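Local coordinates for protein molinate hydrolase (Gulosibacter molinativorax, PDB 4UB9) that hydrolyses the thiocarbamate herbicide molinate and is a zinc-binding member of the amidohydrolase family, which probably acts on non-peptide carbon-nitrogen bonds, at residues A[331-336]-A[408-413]; A[347-352]-A[393-398]. One frame throughout, in Å; residues are numbered along the deposited sequence.

Contact 1: A[331-336]-A[408-413]; sequences TTIAQQ and MVEKGM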
loop_
_atom_site.group_PDB
_atom_site.type_symbol
_atom_site.label_atom_id
_atom_site.label_comp_id
_atom_site.label_asym_id
_atom_site.label_seq_id
_atom_site.Cartn_x
_atom_site.Cartn_y
_atom_site.Cartn_z
ATOM N N THR A 331 7.221 10.862 -28.148
ATOM C CA THR A 331 6.025 10.131 -28.199
ATOM C C THR A 331 5.246 10.677 -29.413
ATOM O O THR A 331 5.310 11.862 -29.716
ATOM C CB THR A 331 5.355 10.389 -26.867
ATOM O OG1 THR A 331 4.566 9.265 -26.502
ATOM C CG2 THR A 331 4.634 11.641 -26.887
ATOM N N THR A 332 4.600 9.799 -30.166
ATOM C CA THR A 332 3.818 10.231 -31.322
ATOM C C THR A 332 2.584 10.957 -30.862
ATOM O O THR A 332 2.163 10.867 -29.707
ATOM C CB THR A 332 3.361 9.069 -32.199
ATOM O OG1 THR A 332 2.514 8.198 -31.451
ATOM C CG2 THR A 332 4.521 8.283 -32.731
ATOM N N ILE A 333 1.961 11.663 -31.775
ATOM C CA ILE A 333 0.703 12.375 -31.450
ATOM C C ILE A 333 -0.366 11.450 -30.875
ATOM O O ILE A 333 -0.990 11.750 -29.877
ATOM C CB ILE A 333 0.147 13.060 -32.718
ATOM C CG1 ILE A 333 1.043 14.268 -33.056
ATOM C CG2 ILE A 333 -1.306 13.502 -32.521
ATOM C CD1 ILE A 333 0.936 14.732 -34.498
ATOM N N ALA A 334 -0.518 10.296 -31.520
ATOM C CA ALA A 334 -1.548 9.332 -31.159
ATOM C C ALA A 334 -1.265 8.650 -29.820
ATOM O O ALA A 334 -2.128 8.551 -28.949
ATOM C CB ALA A 334 -1.687 8.284 -32.236
ATOM N N GLN A 335 -0.024 8.203 -29.651
ATOM C CA GLN A 335 0.401 7.570 -28.385
ATOM C C GLN A 335 0.211 8.522 -27.210
ATOM O O GLN A 335 -0.362 8.173 -26.180
ATOM C CB GLN A 335 1.844 7.068 -28.492
ATOM C CG GLN A 335 2.447 6.608 -27.186
ATOM C CD GLN A 335 1.754 5.393 -26.565
ATOM O OE1 GLN A 335 1.226 4.488 -27.252
ATOM N NE2 GLN A 335 1.801 5.342 -25.247
ATOM N N GLN A 336 0.642 9.748 -27.396
ATOM C CA GLN A 336 0.537 10.745 -26.328
ATOM C C GLN A 336 -0.891 11.077 -26.038
ATOM O O GLN A 336 -1.260 11.388 -24.901
ATOM C CB GLN A 336 1.290 12.064 -26.694
ATOM C CG GLN A 336 1.360 13.076 -25.527
ATOM C CD GLN A 336 2.059 12.546 -24.235
ATOM O OE1 GLN A 336 1.609 12.791 -23.105
ATOM N NE2 GLN A 336 3.152 11.841 -24.411
ATOM N N MET A 408 9.355 12.113 -34.510
ATOM C CA MET A 408 10.224 13.293 -34.678
ATOM C C MET A 408 9.781 14.096 -35.921
ATOM O O MET A 408 9.642 15.294 -35.869
ATOM C CB MET A 408 11.697 12.867 -34.735
ATOM C CG MET A 408 12.234 12.392 -33.376
ATOM S SD MET A 408 12.115 13.650 -32.068
ATOM C CE MET A 408 13.710 14.425 -32.236
ATOM N N VAL A 409 9.531 13.379 -37.007
ATOM C CA VAL A 409 9.064 13.972 -38.233
ATOM C C VAL A 409 7.735 14.664 -38.004
ATOM O O VAL A 409 7.558 15.769 -38.463
ATOM C CB VAL A 409 8.959 12.941 -39.344
ATOM C CG1 VAL A 409 8.249 13.525 -40.570
ATOM C CG2 VAL A 409 10.358 12.470 -39.714
ATOM N N GLU A 410 6.807 14.062 -37.252
ATOM C CA GLU A 410 5.546 14.780 -36.852
ATOM C C GLU A 410 5.814 16.120 -36.174
ATOM O O GLU A 410 5.018 17.026 -36.226
ATOM C CB GLU A 410 4.685 13.970 -35.862
ATOM C CG GLU A 410 4.021 12.715 -36.420
ATOM C CD GLU A 410 3.342 11.834 -35.350
ATOM O OE1 GLU A 410 3.363 12.167 -34.138
ATOM O OE2 GLU A 410 2.840 10.764 -35.750
ATOM N N LYS A 411 6.910 16.206 -35.466
ATOM C CA LYS A 411 7.245 17.441 -34.777
ATOM C C LYS A 411 8.068 18.387 -35.626
ATOM O O LYS A 411 8.581 19.368 -35.119
ATOM C CB LYS A 411 8.041 17.137 -33.512
ATOM C CG LYS A 411 7.245 16.385 -32.467
ATOM C CD LYS A 411 8.154 16.010 -31.313
ATOM C CE LYS A 411 7.818 14.646 -30.749
ATOM N NZ LYS A 411 6.543 14.677 -30.029
ATOM N N GLY A 412 8.269 18.049 -36.894
ATOM C CA GLY A 412 8.966 18.955 -37.835
ATOM C C GLY A 412 10.362 18.527 -38.229
ATOM O O GLY A 412 11.030 19.215 -38.962
ATOM N N MET A 413 10.811 17.373 -37.773
ATOM C CA MET A 413 12.130 16.971 -38.153
ATOM C C MET A 413 12.116 16.572 -39.611
ATOM O O MET A 413 11.178 15.984 -40.111
ATOM C CB MET A 413 12.658 15.810 -37.319
ATOM C CG MET A 413 14.187 15.705 -37.319
ATOM S SD MET A 413 14.824 14.353 -36.305
ATOM C CE MET A 413 16.533 14.826 -36.116
HETATM O O HOH W 1 7.189 13.909 -27.267
#
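Glu-410, at the end of helix 400-410, reaches across to Ile-333 in the first turn of helix 333-341. Its CB lies 4.1 Å from Ile-333 CD1, and CG passes at a similar distance. The chain runs straight on from CG (chi2 172°), which carries the carboxylate over to the helix start. CD stays beside Ile-333 CD1, at 3.9 Å. At the tip, OE1 accepts from Ile-333 N over 2.8 Å, in a nearly straight bond (163°) on the syn side of the carboxylate. OE2 faces Thr-332 CB more loosely and bonds to Gln-406 within its own helix. Thr-332 is the N-cap of helix 333-341. Its OG1 accepts from Gln-335 N at 3.1 Å and also bonds to Glu-392.

Lys-411 makes the second link. Its NZ donates to Thr-331 O at 3.1 Å, in the carbonyl plane, and also bonds to His-355. A water accepts from both Thr-331 N and Lys-411 NZ and bridges them. Gly-412 ends helix 400-410 as the C' residue of a Schellman motif. An alanine in place of Glu-410 would probably leave Ile-333 N without its carboxylate acceptor and bare more of the already exposed Ile-333 side chain. The carboxylate serves Ile-333 N and the Thr-332 hydroxyl serves Gln-335 N, and the negative charge is likely to interact well with the positive end of the helix dipole.

Contact 2: A[347-352]-A[393-398]; sequences ADFSGR and RPWTLG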
loop_
_atom_site.group_PDB
_atom_site.type_symbol
_atom_site.label_atom_id
_atom_site.label_comp_id
_atom_site.label_asym_id
_atom_site.label_seq_id
_atom_site.Cartn_x
_atom_site.Cartn_y
_atom_site.Cartn_z
ATOM N N ALA A 347 2.611 10.019 -18.685
ATOM C CA ALA A 347 2.228 11.014 -19.688
ATOM C C ALA A 347 3.191 12.192 -19.733
ATOM O O ALA A 347 3.444 12.763 -20.797
ATOM C CB ALA A 347 0.838 11.534 -19.395
ATOM N N ASP A 348 3.736 12.511 -18.568
ATOM C CA ASP A 348 4.771 13.535 -18.396
ATOM C C ASP A 348 6.159 13.205 -18.944
ATOM O O ASP A 348 7.022 14.076 -18.984
ATOM C CB ASP A 348 4.957 13.840 -16.914
ATOM C CG ASP A 348 4.016 14.899 -16.421
ATOM O OD1 ASP A 348 3.253 15.452 -17.243
ATOM O OD2 ASP A 348 4.042 15.167 -15.196
ATOM N N PHE A 349 6.371 11.951 -19.294
ATOM C CA PHE A 349 7.669 11.467 -19.754
ATOM C C PHE A 349 8.053 12.225 -21.018
ATOM O O PHE A 349 9.103 12.856 -21.063
ATOM C CB PHE A 349 7.550 9.973 -19.978
ATOM C CG PHE A 349 8.838 9.222 -20.104
ATOM C CD1 PHE A 349 9.701 9.433 -21.182
ATOM C CD2 PHE A 349 9.127 8.174 -19.213
ATOM C CE1 PHE A 349 10.867 8.668 -21.331
ATOM C CE2 PHE A 349 10.292 7.410 -19.345
ATOM C CZ PHE A 349 11.170 7.657 -20.403
ATOM N N SER A 350 7.166 12.243 -22.006
ATOM C CA SER A 350 7.404 12.919 -23.309
ATOM C C SER A 350 6.356 13.916 -23.752
ATOM O O SER A 350 6.506 14.562 -24.787
ATOM C CB SER A 350 7.498 11.890 -24.394
ATOM O OG SER A 350 8.428 10.879 -24.016
ATOM N N GLY A 351 5.337 14.082 -22.928
ATOM C CA GLY A 351 4.270 14.984 -23.234
ATOM C C GLY A 351 4.429 16.373 -22.684
ATOM O O GLY A 351 5.449 16.730 -22.045
ATOM N N ARG A 352 3.394 17.175 -22.961
ATOM C CA ARG A 352 3.280 18.584 -22.528
ATOM C C ARG A 352 4.604 19.354 -22.827
ATOM O O ARG A 352 5.061 19.382 -23.958
ATOM C CB ARG A 352 2.851 18.704 -21.039
ATOM C CG ARG A 352 1.520 18.073 -20.652
ATOM C CD ARG A 352 1.676 16.561 -20.452
ATOM N NE ARG A 352 0.416 15.841 -20.258
ATOM C CZ ARG A 352 0.049 15.218 -19.130
ATOM N NH1 ARG A 352 0.846 15.189 -18.067
ATOM N NH2 ARG A 352 -1.134 14.598 -19.072
ATOM N N ARG A 393 3.600 2.376 -29.320
ATOM C CA ARG A 393 4.228 2.316 -28.024
ATOM C C ARG A 393 5.713 2.603 -28.222
ATOM O O ARG A 393 6.364 1.963 -29.032
ATOM C CB ARG A 393 4.058 0.946 -27.392
ATOM C CG ARG A 393 4.443 0.957 -25.928
ATOM C CD ARG A 393 4.004 -0.261 -25.124
ATOM N NE ARG A 393 5.093 -1.222 -25.106
ATOM C CZ ARG A 393 5.848 -1.500 -24.069
ATOM N NH1 ARG A 393 5.628 -0.952 -22.891
ATOM N NH2 ARG A 393 6.825 -2.350 -24.239
ATOM N N PRO A 394 6.276 3.515 -27.439
ATOM C CA PRO A 394 7.678 3.874 -27.692
ATOM C C PRO A 394 8.709 2.857 -27.237
ATOM O O PRO A 394 9.845 2.900 -27.709
ATOM C CB PRO A 394 7.841 5.217 -26.958
ATOM C CG PRO A 394 6.737 5.269 -25.976
ATOM C CD PRO A 394 5.623 4.430 -26.500
ATOM N N TRP A 395 8.284 1.932 -26.387
ATOM C CA TRP A 395 9.199 1.001 -25.670
ATOM C C TRP A 395 9.194 -0.460 -26.158
ATOM O O TRP A 395 9.797 -1.340 -25.561
ATOM C CB TRP A 395 8.869 1.025 -24.206
ATOM C CG TRP A 395 8.892 2.417 -23.660
ATOM C CD1 TRP A 395 9.935 3.259 -23.663
ATOM C CD2 TRP A 395 7.822 3.114 -23.056
ATOM N NE1 TRP A 395 9.606 4.449 -23.067
ATOM C CE2 TRP A 395 8.294 4.392 -22.710
ATOM C CE3 TRP A 395 6.486 2.802 -22.793
ATOM C CZ2 TRP A 395 7.498 5.352 -22.060
ATOM C CZ3 TRP A 395 5.670 3.783 -22.170
ATOM C CH2 TRP A 395 6.197 5.026 -21.797
ATOM N N THR A 396 8.609 -0.662 -27.334
ATOM C CA THR A 396 8.505 -1.978 -27.938
ATOM C C THR A 396 9.680 -2.230 -28.893
ATOM O O THR A 396 9.701 -1.765 -30.010
ATOM C CB THR A 396 7.174 -2.137 -28.679
ATOM O OG1 THR A 396 6.086 -1.848 -27.786
ATOM C CG2 THR A 396 7.027 -3.542 -29.216
ATOM N N LEU A 397 10.674 -2.921 -28.384
ATOM C CA LEU A 397 11.892 -3.157 -29.121
ATOM C C LEU A 397 11.592 -3.826 -30.473
ATOM O O LEU A 397 10.817 -4.757 -30.529
ATOM C CB LEU A 397 12.834 -4.065 -28.326
ATOM C CG LEU A 397 14.232 -4.242 -28.912
ATOM C CD1 LEU A 397 14.997 -2.935 -28.964
ATOM C CD2 LEU A 397 14.995 -5.270 -28.099
ATOM N N GLY A 398 12.267 -3.365 -31.517
ATOM C CA GLY A 398 12.131 -3.948 -32.864
ATOM C C GLY A 398 11.352 -3.048 -33.784
ATOM O O GLY A 398 11.453 -3.166 -34.984
#
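This is a buried aromatic contact between the short, weakly bonded helix 347-350 and the loop that leads from helix 387-390 to helix 400-410. Phe-349 and Trp-395 carry it alone, and both side chains leave their backbones toward the opposite segment. The rings form an edge-to-face (T-shaped) pair. The six-membered ring of Trp-395 turns its edge to the face of Phe-349. The centroids are 5.7 Å apart and the planes meet at 66°, so the pair is tilted from a perpendicular T. Trp-395 CZ2 comes in over the centre of the Phe-349 ring, and its nearest atom there is Phe-349 CD2, at 4.3 Å. The phenyl ring is swung out to this meeting by a chi1 of -165°, which sets CG opposite the backbone N.

Within its own segment the indole of Trp-395 is covered by Pro-394, whose CG lies 3.7 Å above the centre of one face. Trp-395 CB in turn sits over the guanidinium of Arg-393, offset toward its rim. Arg-393 NE donates to Thr-396 OG1 at 2.9 Å, joining the two ends of the type I turn 393-396. In the other segment, a 2.6 Å salt bridge links Arg-352 NH1 to Asp-348 OD1, and Asp-348 has a second partner in Arg-254. Met-305 and Gln-329 also touch Phe-349, while Met-339 touches Trp-395.

The Phe-349 side chain is about 6 Å from the bound zinc ion and about 5 Å from the side chain of His-302, a zinc ligand with His-282. Phe-349 therefore lies beside the metal centre, with Trp-395 packed against it. This is consistent with an amidohydrolase of the TIM-barrel clan, whose metal site lies at the C-terminal ends of the barrel strands, with the following loops around it.

In the fold
The two contacts have centres 11 Å apart, and both fall in the amidohydrolase region of the protein. Along the chain the order is 331-336, 347-352, 393-398, 408-413, so the two segments of contact 2 lie between those of contact 1 in sequence. Helix 347-350 is the next helix after 333-341, and helix 400-410 comes after the 393-398 loop. The contacts also touch directly: Thr-331 CB packs on Ser-350 CB at 3.6 Å. Contact 2 is wholly buried and approaches the zinc; contact 1 is partly buried. The two contacts thus join successive parts of a stretch that is about half helical, one beside the metal site and the other farther out.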